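Local coordinates for protein hydroquinone dioxygenase large subunit (Pseudomonas sp., PDB 4ZXA) that probably catalyses, as the large subunit of a two-subunit cupin-type dioxygenase, the metal-dependent oxidative ring cleavage of hydroquinone, at residues P22-A25 / V26-Y29; D99-A102 / G103-G107; L162-I165 / E166-R169; H215-L219 / F220-S224; G305-T308 / K309-L313. One frame throughout, in Å; residues are numbered along the deposited sequence.

Contact 1: residues P22-A25 / V26-Y29; sequences PPHA and VTGY
His24 folds back over the turn it opens, and its ring meets the backbone of Val26 and Thr27. This is a tight surface loop between strands 19-20 and 32-34: Gly28 N donates to His24 O (2.9 Å), closing an alpha-turn, and an ST turn at Thr27 overlaps its end. With CG anti to the backbone nitrogen (chi1 174°), the imidazole swings inward and ND1 accepts from Thr27 N at 3.0 Å in a nearly straight bond (169° at the hydrogen). The donor lies near the edge of the ring, tilted 26° from its plane.

Val26 runs alongside the imidazole and points the same way, its CB 3.3 Å from His24 CE1. Thr27 instead crosses the histidine at about a right angle, bringing OG1 to 3.4 Å from His24 CB. Gly28 has a positive phi at which a CB would jam against the preceding carbonyl. Tyr29 leaves the backbone pointing away from 22-25, and its OH is hydrogen-bonded to Gly155 O and Asn138 ND2. Ala25 O accepts from Asn7 of the small subunit. His24 N reaches Tyr29 O at 2.7 Å, approaching from above the carbonyl plane, while Tyr29 N donates to Thr27 OG1 at 3.2 Å.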
loop_
_atom_site.group_PDB
_atom_site.type_symbol
_atom_site.label_atom_id
_atom_site.label_comp_id
_atom_site.label_asym_id
_atom_site.label_seq_id
_atom_site.Cartn_x
_atom_site.Cartn_y
_atom_site.Cartn_z
ATOM N N PRO E 22 -10.242 -13.515 24.259
ATOM C CA PRO E 22 -11.351 -12.601 24.544
ATOM C C PRO E 22 -11.178 -11.321 23.740
ATOM O O PRO E 22 -10.035 -10.929 23.449
ATOM C CB PRO E 22 -11.167 -12.268 26.030
ATOM C CG PRO E 22 -10.380 -13.388 26.589
ATOM C CD PRO E 22 -9.512 -13.909 25.480
ATOM N N PRO E 23 -12.298 -10.668 23.392
ATOM C CA PRO E 23 -12.224 -9.353 22.754
ATOM C C PRO E 23 -11.284 -8.482 23.576
ATOM O O PRO E 23 -11.314 -8.551 24.806
ATOM C CB PRO E 23 -13.650 -8.815 22.884
ATOM C CG PRO E 23 -14.512 -10.026 23.053
ATOM C CD PRO E 23 -13.672 -11.047 23.762
ATOM N N HIS E 24 -10.459 -7.684 22.911
ATOM C CA HIS E 24 -9.521 -6.819 23.606
ATOM C C HIS E 24 -10.281 -5.644 24.210
ATOM O O HIS E 24 -11.175 -5.093 23.569
ATOM C CB HIS E 24 -8.452 -6.341 22.628
ATOM C CG HIS E 24 -7.513 -5.324 23.195
ATOM N ND1 HIS E 24 -7.871 -4.008 23.392
ATOM C CD2 HIS E 24 -6.216 -5.426 23.577
ATOM C CE1 HIS E 24 -6.841 -3.347 23.892
ATOM N NE2 HIS E 24 -5.823 -4.183 24.007
ATOM N N ALA E 25 -9.923 -5.267 25.437
ATOM C CA ALA E 25 -10.654 -4.245 26.193
ATOM C C ALA E 25 -10.827 -2.914 25.452
ATOM O O ALA E 25 -11.889 -2.284 25.518
ATOM C CB ALA E 25 -9.997 -4.008 27.556
ATOM N N VAL E 26 -9.788 -2.485 24.747
ATOM C CA VAL E 26 -9.854 -1.214 24.035
ATOM C C VAL E 26 -10.380 -1.366 22.604
ATOM O O VAL E 26 -11.355 -0.707 22.223
ATOM C CB VAL E 26 -8.481 -0.506 24.009
ATOM C CG1 VAL E 26 -8.615 0.903 23.441
ATOM C CG2 VAL E 26 -7.873 -0.468 25.408
ATOM N N THR E 27 -9.740 -2.242 21.824
ATOM C CA THR E 27 -9.991 -2.297 20.389
ATOM C C THR E 27 -11.264 -3.041 20.056
ATOM O O THR E 27 -11.929 -2.722 19.070
ATOM C CB THR E 27 -8.827 -2.937 19.613
ATOM O OG1 THR E 27 -8.813 -4.349 19.841
ATOM C CG2 THR E 27 -7.498 -2.333 20.046
ATOM N N GLY E 28 -11.602 -4.034 20.875
ATOM C CA GLY E 28 -12.809 -4.818 20.662
ATOM C C GLY E 28 -12.570 -6.059 19.819
ATOM O O GLY E 28 -13.509 -6.796 19.504
ATOM N N TYR E 29 -11.315 -6.300 19.455
ATOM C CA TYR E 29 -10.988 -7.429 18.592
ATOM C C TYR E 29 -10.297 -8.547 19.361
ATOM O O TYR E 29 -9.645 -8.309 20.367
ATOM C CB TYR E 29 -10.081 -6.997 17.430
ATOM C CG TYR E 29 -10.620 -5.891 16.537
ATOM C CD1 TYR E 29 -11.724 -6.101 15.717
ATOM C CD2 TYR E 29 -9.998 -4.647 16.482
ATOM C CE1 TYR E 29 -12.207 -5.098 14.889
ATOM C CE2 TYR E 29 -10.477 -3.640 15.656
ATOM C CZ TYR E 29 -11.579 -3.876 14.865
ATOM O OH TYR E 29 -12.063 -2.876 14.053
#

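Contact 2: residues D99-A102 / G103-G107; sequences DLYA and GTFNG
Tyr101 offers a ring face to the edge of Phe105 just where strand 97-102 runs out into a turn. The strand puts Tyr101 on the side facing that turn, with CG between the backbone nitrogen and the carbonyl carbon (chi1 57°), and one face of the phenol ring is turned to the edge of Phe105. The pair is T-shaped: the planes stand at 82° and the ring centroids are 4.5 Å apart. Phe105 CD1 sits over the centre of the tyrosine ring, 3.3 Å above its plane, and Phe105 CE1 comes down beside it, 3.4 Å from Tyr101 CD1. Nearer the backbone, Thr104 OG1 rests 3.6 Å from Tyr101 CB, although its hydrogen bond goes to Thr117. With an alanine in place of Tyr101, the edge of Phe105 would probably lose the face it stands on and be freer to turn.

Ala102 aims its methyl the other way, onto Phe37 and Ile89. Next comes Gly103, where a CB would clash with Ala102 O; it opens a type I turn closed by a weak bond from Asn106 N to Gly103 O (3.1 Å). Asn106 then N-caps helix 107-111, its OD1 accepting from Leu109 N. Strand 97-102 itself lies between antiparallel strands 89-93 and 116-121, pairing Tyr101 with Gly90 and Ala102 with Tyr116.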
loop_
_atom_site.group_PDB
_atom_site.type_symbol
_atom_site.label_atom_id
_atom_site.label_comp_id
_atom_site.label_asym_id
_atom_site.label_seq_id
_atom_site.Cartn_x
_atom_site.Cartn_y
_atom_site.Cartn_z
ATOM N N ASP E 99 1.377 -24.028 3.853
ATOM C CA ASP E 99 2.409 -23.286 4.566
ATOM C C ASP E 99 1.950 -21.859 4.848
ATOM O O ASP E 99 1.484 -21.171 3.952
ATOM C CB ASP E 99 3.696 -23.227 3.744
ATOM C CG ASP E 99 4.582 -24.436 3.953
ATOM O OD1 ASP E 99 4.138 -25.376 4.639
ATOM O OD2 ASP E 99 5.718 -24.458 3.424
ATOM N N LEU E 100 2.084 -21.414 6.097
ATOM C CA LEU E 100 2.018 -19.984 6.400
ATOM C C LEU E 100 3.433 -19.515 6.660
ATOM O O LEU E 100 4.131 -20.091 7.493
ATOM C CB LEU E 100 1.150 -19.696 7.621
ATOM C CG LEU E 100 1.056 -18.222 8.008
ATOM C CD1 LEU E 100 0.591 -17.361 6.835
ATOM C CD2 LEU E 100 0.099 -18.057 9.164
ATOM N N TYR E 101 3.858 -18.480 5.942
ATOM C CA TYR E 101 5.220 -17.975 6.065
ATOM C C TYR E 101 5.304 -16.467 6.261
ATOM O O TYR E 101 4.415 -15.719 5.856
ATOM C CB TYR E 101 6.052 -18.370 4.849
ATOM C CG TYR E 101 5.473 -17.911 3.519
ATOM C CD1 TYR E 101 4.701 -18.772 2.746
ATOM C CD2 TYR E 101 5.715 -16.633 3.029
ATOM C CE1 TYR E 101 4.188 -18.382 1.533
ATOM C CE2 TYR E 101 5.196 -16.224 1.803
ATOM C CZ TYR E 101 4.431 -17.107 1.069
ATOM O OH TYR E 101 3.902 -16.728 -0.136
ATOM N N ALA E 102 6.396 -16.033 6.883
ATOM C CA ALA E 102 6.686 -14.617 7.087
ATOM C C ALA E 102 8.118 -14.366 6.683
ATOM O O ALA E 102 9.037 -14.757 7.399
ATOM C CB ALA E 102 6.477 -14.215 8.553
ATOM N N GLY E 103 8.307 -13.713 5.540
ATOM C CA GLY E 103 9.629 -13.341 5.073
ATOM C C GLY E 103 10.373 -14.479 4.399
ATOM O O GLY E 103 11.468 -14.312 3.879
ATOM N N THR E 104 9.780 -15.657 4.399
ATOM C CA THR E 104 10.499 -16.815 3.904
ATOM C C THR E 104 10.856 -16.656 2.434
ATOM O O THR E 104 11.914 -17.091 1.988
ATOM C CB THR E 104 9.695 -18.093 4.123
ATOM O OG1 THR E 104 9.605 -18.338 5.526
ATOM C CG2 THR E 104 10.373 -19.281 3.430
ATOM N N PHE E 105 9.968 -16.030 1.683
ATOM C CA PHE E 105 10.209 -15.838 0.263
ATOM C C PHE E 105 10.570 -14.401 -0.029
ATOM O O PHE E 105 10.142 -13.823 -1.021
ATOM C CB PHE E 105 9.009 -16.315 -0.530
ATOM C CG PHE E 105 8.716 -17.755 -0.298
ATOM C CD1 PHE E 105 7.695 -18.141 0.555
ATOM C CD2 PHE E 105 9.528 -18.737 -0.858
ATOM C CE1 PHE E 105 7.447 -19.492 0.805
ATOM C CE2 PHE E 105 9.291 -20.096 -0.613
ATOM C CZ PHE E 105 8.250 -20.473 0.222
ATOM N N ASN E 106 11.388 -13.851 0.864
ATOM C CA ASN E 106 11.849 -12.477 0.785
ATOM C C ASN E 106 13.365 -12.455 0.947
ATOM O O ASN E 106 13.883 -12.525 2.068
ATOM C CB ASN E 106 11.165 -11.644 1.872
ATOM C CG ASN E 106 11.634 -10.216 1.898
ATOM O OD1 ASN E 106 12.838 -9.931 2.025
ATOM N ND2 ASN E 106 10.679 -9.291 1.792
ATOM N N GLY E 107 14.065 -12.372 -0.182
ATOM C CA GLY E 107 15.517 -12.394 -0.198
ATOM C C GLY E 107 16.174 -11.809 1.033
ATOM O O GLY E 107 17.046 -12.436 1.646
#

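Contact 3: residues L162-I165 / E166-R169; sequences LECI and ERFR
Leu162 O takes the amide of Glu166 at 2.8 Å from Glu166 N, with 151° at the hydrogen, in the usual i to i+4 pattern. Glu166 is also where the chain leaves helical backbone angles. A second, weak hydrogen bond comes from a side chain: Arg167 NH1 reaches Cys164 O at 2.7 Å, but with only 129° at the hydrogen. Arg167 bends at chi2 (139°), which turns the guanidinium back toward the carbonyl end of the helix, with Cys164 CA and Glu163 O over one of its faces. Cys164 CB lies 3.5 Å from Arg167 NH1.

The unit is a single helical turn, 162-165, running into the long loop that leads to strand 203-206, and Arg167 lies across the junction. Its charge is met from outside: NE forms a salt bridge with Asp227 and NH1 another with Asp142, so these two acids probably fix the guanidinium more firmly than the weak carbonyl bond does.

Among van der Waals contacts, Leu162 and Glu166 lie side by side and point the same way. Glu166, extended beyond CG, carries OE1 to 3.5 Å from Leu162 CD2; its ion pair with Arg134 is long and weak. Ile165 slants across the base of Glu166, CG1 at 4.2 Å from Glu166 CG, and its side chain packs against Met71 of helix 63-75 and Leu133 of helix 122-136.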
loop_
_atom_site.group_PDB
_atom_site.type_symbol
_atom_site.label_atom_id
_atom_site.label_comp_id
_atom_site.label_asym_id
_atom_site.label_seq_id
_atom_site.Cartn_x
_atom_site.Cartn_y
_atom_site.Cartn_z
ATOM N N LEU E 162 -21.324 -10.639 7.948
ATOM C CA LEU E 162 -21.402 -12.042 7.544
ATOM C C LEU E 162 -21.841 -12.195 6.095
ATOM O O LEU E 162 -21.364 -13.085 5.380
ATOM C CB LEU E 162 -22.384 -12.795 8.435
ATOM C CG LEU E 162 -22.152 -12.683 9.941
ATOM C CD1 LEU E 162 -23.179 -13.495 10.736
ATOM C CD2 LEU E 162 -20.754 -13.144 10.253
ATOM N N GLU E 163 -22.758 -11.329 5.670
ATOM C CA GLU E 163 -23.301 -11.418 4.326
ATOM C C GLU E 163 -22.229 -11.194 3.267
ATOM O O GLU E 163 -22.333 -11.718 2.158
ATOM C CB GLU E 163 -24.480 -10.458 4.130
ATOM C CG GLU E 163 -25.696 -10.763 5.027
ATOM C CD GLU E 163 -26.153 -12.227 4.951
ATOM O OE1 GLU E 163 -25.859 -12.999 5.902
ATOM O OE2 GLU E 163 -26.809 -12.603 3.944
ATOM N N CYS E 164 -21.192 -10.436 3.601
ATOM C CA CYS E 164 -20.143 -10.172 2.622
ATOM C C CYS E 164 -19.027 -11.192 2.659
ATOM O O CYS E 164 -18.430 -11.487 1.629
ATOM C CB CYS E 164 -19.573 -8.765 2.773
ATOM S SG CYS E 164 -20.787 -7.516 2.387
ATOM N N ILE E 165 -18.742 -11.736 3.837
ATOM C CA ILE E 165 -17.658 -12.694 3.942
ATOM C C ILE E 165 -18.099 -14.153 3.791
ATOM O O ILE E 165 -17.272 -15.016 3.511
ATOM C CB ILE E 165 -16.844 -12.504 5.228
ATOM C CG1 ILE E 165 -17.731 -12.694 6.446
ATOM C CG2 ILE E 165 -16.199 -11.115 5.243
ATOM C CD1 ILE E 165 -16.948 -12.932 7.719
ATOM N N GLU E 166 -19.381 -14.439 3.979
ATOM C CA GLU E 166 -19.871 -15.807 3.765
ATOM C C GLU E 166 -20.803 -15.863 2.568
ATOM O O GLU E 166 -21.990 -16.162 2.702
ATOM C CB GLU E 166 -20.624 -16.346 4.981
ATOM C CG GLU E 166 -19.916 -16.249 6.313
ATOM C CD GLU E 166 -20.772 -16.818 7.429
ATOM O OE1 GLU E 166 -21.023 -16.114 8.426
ATOM O OE2 GLU E 166 -21.215 -17.975 7.297
ATOM N N ARG E 167 -20.283 -15.567 1.391
ATOM C CA ARG E 167 -21.114 -15.659 0.211
ATOM C C ARG E 167 -21.272 -17.128 -0.178
ATOM O O ARG E 167 -20.307 -17.809 -0.495
ATOM C CB ARG E 167 -20.562 -14.780 -0.916
ATOM C CG ARG E 167 -21.105 -13.323 -0.878
ATOM C CD ARG E 167 -20.020 -12.301 -1.174
ATOM N NE ARG E 167 -20.551 -10.991 -1.552
ATOM C CZ ARG E 167 -19.995 -9.829 -1.200
ATOM N NH1 ARG E 167 -18.908 -9.835 -0.449
ATOM N NH2 ARG E 167 -20.523 -8.665 -1.577
ATOM N N PHE E 168 -22.498 -17.625 -0.087
ATOM C CA PHE E 168 -22.800 -18.996 -0.478
ATOM C C PHE E 168 -22.966 -19.037 -1.986
ATOM O O PHE E 168 -23.681 -18.209 -2.563
ATOM C CB PHE E 168 -24.086 -19.466 0.198
ATOM C CG PHE E 168 -24.478 -20.874 -0.140
ATOM C CD1 PHE E 168 -25.194 -21.154 -1.298
ATOM C CD2 PHE E 168 -24.151 -21.918 0.707
ATOM C CE1 PHE E 168 -25.562 -22.446 -1.608
ATOM C CE2 PHE E 168 -24.523 -23.212 0.404
ATOM C CZ PHE E 168 -25.227 -23.479 -0.751
ATOM N N ARG E 169 -22.306 -19.992 -2.629
ATOM C CA ARG E 169 -22.393 -20.107 -4.079
ATOM C C ARG E 169 -22.686 -21.542 -4.493
ATOM O O ARG E 169 -21.970 -22.458 -4.106
ATOM C CB ARG E 169 -21.086 -19.626 -4.734
ATOM C CG ARG E 169 -20.664 -18.187 -4.376
ATOM C CD ARG E 169 -19.128 -18.013 -4.469
ATOM N NE ARG E 169 -18.657 -16.716 -3.966
ATOM C CZ ARG E 169 -17.438 -16.487 -3.469
ATOM N NH1 ARG E 169 -16.530 -17.461 -3.390
ATOM N NH2 ARG E 169 -17.125 -15.271 -3.043
#

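Contact 4: residues H215-L219 / F220-S224; sequences HAFSL and FKYLS
Phe217 pushes one corner of its ring against the root of Tyr222: Phe217 CE2 lies 3.9 Å from Tyr222 CB, which sits in the plane of the phenylalanine at its edge. The two rings form an offset edge-to-face pair, centroids 5.7 Å apart and planes at 72°, with the Phe217 edge turned to the Tyr222 face. Tyr222 is in addition in a cation-pi contact with Arg185.

Leu219 supplies the next bump. Its CD1 settles between the side chains one turn further along, 4.4 Å from Tyr222 CD2 and 4.3 Å from Leu223 CG. Leu223 carries the apolar surface on to Pro245 and Thr247 of strand 241-249.

The arrangement is a strand running straight into a helix, 216-218 into 219-224, with Ser218 as the N-cap. Ser218 OG accepts from Lys221 N at 3.1 Å (156° at the hydrogen), put there by its position anti to the backbone nitrogen (chi1 169°). The small serine also nestles against the start of the lysine chain, Ser218 OG being 3.2 Å from Lys221 CB. Lys221 stretches fully away to a salt bridge with Glu201, the same acid that accepts from Ser218 N. The helix proper begins with Tyr222 N to Ser218 O (3.0 Å) and Leu223 N to Leu219 O (2.8 Å).

Strand 216-218 pairs antiparallel with a strand of the small subunit, so the sheet continues across the interface, and Phe220 lays its ring almost parallel to Phe14 of that chain.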
loop_
_atom_site.group_PDB
_atom_site.type_symbol
_atom_site.label_atom_id
_atom_site.label_comp_id
_atom_site.label_asym_id
_atom_site.label_seq_id
_atom_site.Cartn_x
_atom_site.Cartn_y
_atom_site.Cartn_z
ATOM N N HIS E 215 -29.445 -24.182 -24.554
ATOM C CA HIS E 215 -29.062 -23.286 -23.476
ATOM C C HIS E 215 -28.106 -22.197 -23.917
ATOM O O HIS E 215 -27.110 -22.448 -24.589
ATOM C CB HIS E 215 -28.458 -24.085 -22.310
ATOM C CG HIS E 215 -29.347 -25.183 -21.816
ATOM N ND1 HIS E 215 -30.448 -24.944 -21.024
ATOM C CD2 HIS E 215 -29.308 -26.522 -22.015
ATOM C CE1 HIS E 215 -31.048 -26.089 -20.747
ATOM N NE2 HIS E 215 -30.376 -27.062 -21.336
ATOM N N ALA E 216 -28.418 -20.978 -23.515
ATOM C CA ALA E 216 -27.602 -19.828 -23.858
ATOM C C ALA E 216 -27.984 -18.692 -22.925
ATOM O O ALA E 216 -29.164 -18.488 -22.656
ATOM C CB ALA E 216 -27.844 -19.440 -25.299
ATOM N N PHE E 217 -26.994 -17.969 -22.411
ATOM C CA PHE E 217 -27.268 -16.789 -21.582
ATOM C C PHE E 217 -26.317 -15.668 -21.950
ATOM O O PHE E 217 -25.377 -15.873 -22.715
ATOM C CB PHE E 217 -27.144 -17.112 -20.084
ATOM C CG PHE E 217 -25.731 -17.408 -19.637
ATOM C CD1 PHE E 217 -25.113 -18.595 -19.988
ATOM C CD2 PHE E 217 -25.034 -16.508 -18.860
ATOM C CE1 PHE E 217 -23.811 -18.875 -19.583
ATOM C CE2 PHE E 217 -23.744 -16.781 -18.441
ATOM C CZ PHE E 217 -23.128 -17.969 -18.806
ATOM N N SER E 218 -26.555 -14.477 -21.419
ATOM C CA SER E 218 -25.639 -13.384 -21.676
ATOM C C SER E 218 -24.562 -13.337 -20.615
ATOM O O SER E 218 -24.820 -12.997 -19.463
ATOM C CB SER E 218 -26.363 -12.047 -21.733
ATOM O OG SER E 218 -25.426 -10.990 -21.730
ATOM N N LEU E 219 -23.349 -13.677 -21.021
ATOM C CA LEU E 219 -22.207 -13.634 -20.134
ATOM C C LEU E 219 -21.851 -12.192 -19.696
ATOM O O LEU E 219 -21.511 -11.963 -18.541
ATOM C CB LEU E 219 -21.013 -14.337 -20.789
ATOM C CG LEU E 219 -19.700 -14.384 -20.001
ATOM C CD1 LEU E 219 -19.847 -15.220 -18.719
ATOM C CD2 LEU E 219 -18.555 -14.904 -20.877
ATOM N N PHE E 220 -21.925 -11.227 -20.608
ATOM C CA PHE E 220 -21.583 -9.844 -20.248
ATOM C C PHE E 220 -22.565 -9.296 -19.206
ATOM O O PHE E 220 -22.169 -8.580 -18.274
ATOM C CB PHE E 220 -21.526 -8.935 -21.481
ATOM C CG PHE E 220 -20.336 -9.188 -22.370
ATOM C CD1 PHE E 220 -19.440 -10.220 -22.090
ATOM C CD2 PHE E 220 -20.106 -8.386 -23.486
ATOM C CE1 PHE E 220 -18.333 -10.453 -22.908
ATOM C CE2 PHE E 220 -19.008 -8.611 -24.307
ATOM C CZ PHE E 220 -18.119 -9.651 -24.015
ATOM N N LYS E 221 -23.839 -9.650 -19.373
ATOM C CA LYS E 221 -24.887 -9.302 -18.416
ATOM C C LYS E 221 -24.623 -9.959 -17.065
ATOM O O LYS E 221 -24.741 -9.352 -16.007
ATOM C CB LYS E 221 -26.268 -9.748 -18.948
ATOM C CG LYS E 221 -27.392 -9.678 -17.917
ATOM C CD LYS E 221 -28.720 -10.199 -18.468
ATOM C CE LYS E 221 -29.799 -10.228 -17.385
ATOM N NZ LYS E 221 -31.139 -10.617 -17.905
ATOM N N TYR E 222 -24.279 -11.228 -17.123
ATOM C CA TYR E 222 -23.992 -11.993 -15.937
ATOM C C TYR E 222 -22.811 -11.349 -15.211
ATOM O O TYR E 222 -22.873 -11.118 -13.997
ATOM C CB TYR E 222 -23.701 -13.427 -16.372
ATOM C CG TYR E 222 -23.321 -14.390 -15.281
ATOM C CD1 TYR E 222 -24.277 -15.189 -14.667
ATOM C CD2 TYR E 222 -22.000 -14.525 -14.893
ATOM C CE1 TYR E 222 -23.924 -16.080 -13.692
ATOM C CE2 TYR E 222 -21.643 -15.395 -13.913
ATOM C CZ TYR E 222 -22.599 -16.179 -13.318
ATOM O OH TYR E 222 -22.208 -17.064 -12.344
ATOM N N LEU E 223 -21.750 -11.025 -15.950
ATOM C CA LEU E 223 -20.609 -10.346 -15.341
ATOM C C LEU E 223 -20.997 -8.958 -14.833
ATOM O O LEU E 223 -20.569 -8.546 -13.758
ATOM C CB LEU E 223 -19.417 -10.256 -16.300
ATOM C CG LEU E 223 -18.832 -11.612 -16.712
ATOM C CD1 LEU E 223 -17.622 -11.422 -17.613
ATOM C CD2 LEU E 223 -18.478 -12.456 -15.497
ATOM N N SER E 224 -21.828 -8.246 -15.591
ATOM C CA SER E 224 -22.179 -6.873 -15.219
ATOM C C SER E 224 -22.837 -6.851 -13.849
ATOM O O SER E 224 -22.892 -5.809 -13.188
ATOM C CB SER E 224 -23.088 -6.211 -16.270
ATOM O OG SER E 224 -24.432 -6.682 -16.206
#

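Contact 5: residues G305-T308 / K309-L313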
loop_
_atom_site.group_PDB
_atom_site.type_symbol
_atom_site.label_atom_id
_atom_site.label_comp_id
_atom_site.label_asym_id
_atom_site.label_seq_id
_atom_site.Cartn_x
_atom_site.Cartn_y
_atom_site.Cartn_z
ATOM N N GLY E 305 -2.156 -7.429 -10.667
ATOM C CA GLY E 305 -2.867 -6.671 -11.685
ATOM C C GLY E 305 -3.418 -5.333 -11.216
ATOM O O GLY E 305 -3.662 -5.123 -10.024
ATOM N N TYR E 306 -3.612 -4.426 -12.167
ATOM C CA TYR E 306 -4.170 -3.113 -11.883
ATOM C C TYR E 306 -5.270 -2.817 -12.887
ATOM O O TYR E 306 -5.065 -2.913 -14.099
ATOM C CB TYR E 306 -3.079 -2.035 -11.933
ATOM C CG TYR E 306 -2.013 -2.252 -10.887
ATOM C CD1 TYR E 306 -1.074 -3.266 -11.035
ATOM C CD2 TYR E 306 -1.956 -1.466 -9.744
ATOM C CE1 TYR E 306 -0.106 -3.482 -10.094
ATOM C CE2 TYR E 306 -0.984 -1.676 -8.790
ATOM C CZ TYR E 306 -0.058 -2.696 -8.972
ATOM O OH TYR E 306 0.927 -2.949 -8.035
ATOM N N SER E 307 -6.455 -2.498 -12.388
ATOM C CA SER E 307 -7.575 -2.280 -13.285
ATOM C C SER E 307 -8.328 -1.056 -12.825
ATOM O O SER E 307 -9.076 -1.108 -11.851
ATOM C CB SER E 307 -8.483 -3.513 -13.323
ATOM O OG SER E 307 -9.600 -3.314 -14.183
ATOM N N THR E 308 -8.107 0.055 -13.509
ATOM C CA THR E 308 -8.687 1.317 -13.070
ATOM C C THR E 308 -10.205 1.289 -13.129
ATOM O O THR E 308 -10.858 1.690 -12.178
ATOM C CB THR E 308 -8.172 2.511 -13.882
ATOM O OG1 THR E 308 -6.754 2.637 -13.709
ATOM C CG2 THR E 308 -8.830 3.760 -13.393
ATOM N N LYS E 309 -10.760 0.821 -14.245
ATOM C CA LYS E 309 -12.196 0.623 -14.329
ATOM C C LYS E 309 -12.536 -0.851 -14.153
ATOM O O LYS E 309 -11.852 -1.710 -14.697
ATOM C CB LYS E 309 -12.755 1.107 -15.678
ATOM C CG LYS E 309 -14.211 0.699 -15.879
ATOM C CD LYS E 309 -14.804 1.241 -17.168
ATOM C CE LYS E 309 -16.259 0.787 -17.391
ATOM N NZ LYS E 309 -16.388 -0.673 -17.683
ATOM N N ARG E 310 -13.595 -1.140 -13.403
ATOM C CA ARG E 310 -14.124 -2.495 -13.338
ATOM C C ARG E 310 -14.180 -3.080 -14.746
ATOM O O ARG E 310 -14.905 -2.563 -15.604
ATOM C CB ARG E 310 -15.519 -2.495 -12.718
ATOM C CG ARG E 310 -15.858 -3.728 -11.876
ATOM C CD ARG E 310 -17.306 -3.649 -11.408
ATOM N NE ARG E 310 -17.716 -4.696 -10.481
ATOM C CZ ARG E 310 -17.442 -4.682 -9.179
ATOM N NH1 ARG E 310 -16.727 -3.688 -8.650
ATOM N NH2 ARG E 310 -17.873 -5.669 -8.403
ATOM N N SER E 311 -13.429 -4.163 -14.969
ATOM C CA SER E 311 -13.311 -4.782 -16.282
ATOM C C SER E 311 -13.622 -6.280 -16.273
ATOM O O SER E 311 -13.516 -6.947 -15.245
ATOM C CB SER E 311 -11.907 -4.570 -16.843
ATOM O OG SER E 311 -10.934 -5.132 -15.983
ATOM N N MET E 312 -13.977 -6.807 -17.439
ATOM C CA MET E 312 -14.348 -8.203 -17.536
ATOM C C MET E 312 -13.137 -8.998 -17.961
ATOM O O MET E 312 -12.596 -8.780 -19.049
ATOM C CB MET E 312 -15.481 -8.375 -18.533
ATOM C CG MET E 312 -16.686 -7.507 -18.219
ATOM S SD MET E 312 -18.057 -7.934 -19.306
ATOM C CE MET E 312 -19.382 -6.959 -18.574
ATOM N N LEU E 313 -12.688 -9.896 -17.090
ATOM C CA LEU E 313 -11.522 -10.723 -17.386
ATOM C C LEU E 313 -11.903 -12.193 -17.374
ATOM O O LEU E 313 -12.568 -12.674 -16.458
ATOM C CB LEU E 313 -10.386 -10.482 -16.382
ATOM C CG LEU E 313 -9.213 -11.480 -16.440
ATOM C CD1 LEU E 313 -8.449 -11.364 -17.754
ATOM C CD2 LEU E 313 -8.260 -11.269 -15.296
#
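Between Ser307 and Ser311 the chain turns a sharp corner at Thr308 and Lys309, leaving strand 301-307 of one sheet to enter strand 310-318 of another. The serine at each end of the corner points its hydroxyl inward, and Ser311 OG donates to Ser307 OG at 2.9 Å. Ser307 OG, anti to its own amide nitrogen (chi1 179°), also lies 2.8 Å from Lys309 O; its proton has a second possible acceptor in Glu248 O, so the choice is not settled. Either way, one hydroxyl has three polar neighbours, Lys309 O and Ser311 OG from the bend and Glu248 O from strand 241-249. If an alanine stood at Ser307, Ser311 OG would probably be left without its acceptor and free to turn.

Such a step from one sheet to the other suits the cupin fold, a sandwich of two antiparallel sheets. Strand 301-307 brings His303 to the cadmium, and the side chain of Ser311 is about 9 Å from the bound 4-hydroxybenzonitrile.

The other side chains of the corner have partners elsewhere. Lys309 runs extended and then bends at its last torsion (chi4 -69°), placing NZ 3.2 Å from Arg310 O, nearly in line with the carbonyl bond; NZ also forms a salt bridge with Asp269 and a hydrogen bond with Thr12 of the small subunit. Arg310 points away and its NH1 forms salt bridges with Glu249 and Glu149, while Thr308 OG1 bonds to Asp42 of the second large subunit.

How the contacts relate
The five contacts follow one another along the chain; none nests in or crosses another. Contact 1 closes a turn within the loop between strands 19-20 and 32-34. Contact 2 turns strand 97-102 into helix 107-111, and contact 3 ends the short helix 162-165, about 12 Å from contact 1 between nearest atoms. Contact 4 starts helix 219-224 at the small-subunit interface, and contact 5 joins the two sheets of the cupin part. Contacts 2 and 5 reach the same eight-stranded sheet, though their centres are 28 Å apart. Contacts 4 and 5 alone touch: Met312 CE lies 3.2 Å from Phe220 O, and Met312 CB 3.8 Å from Leu223 CD1, seating the helix on strand 310-318.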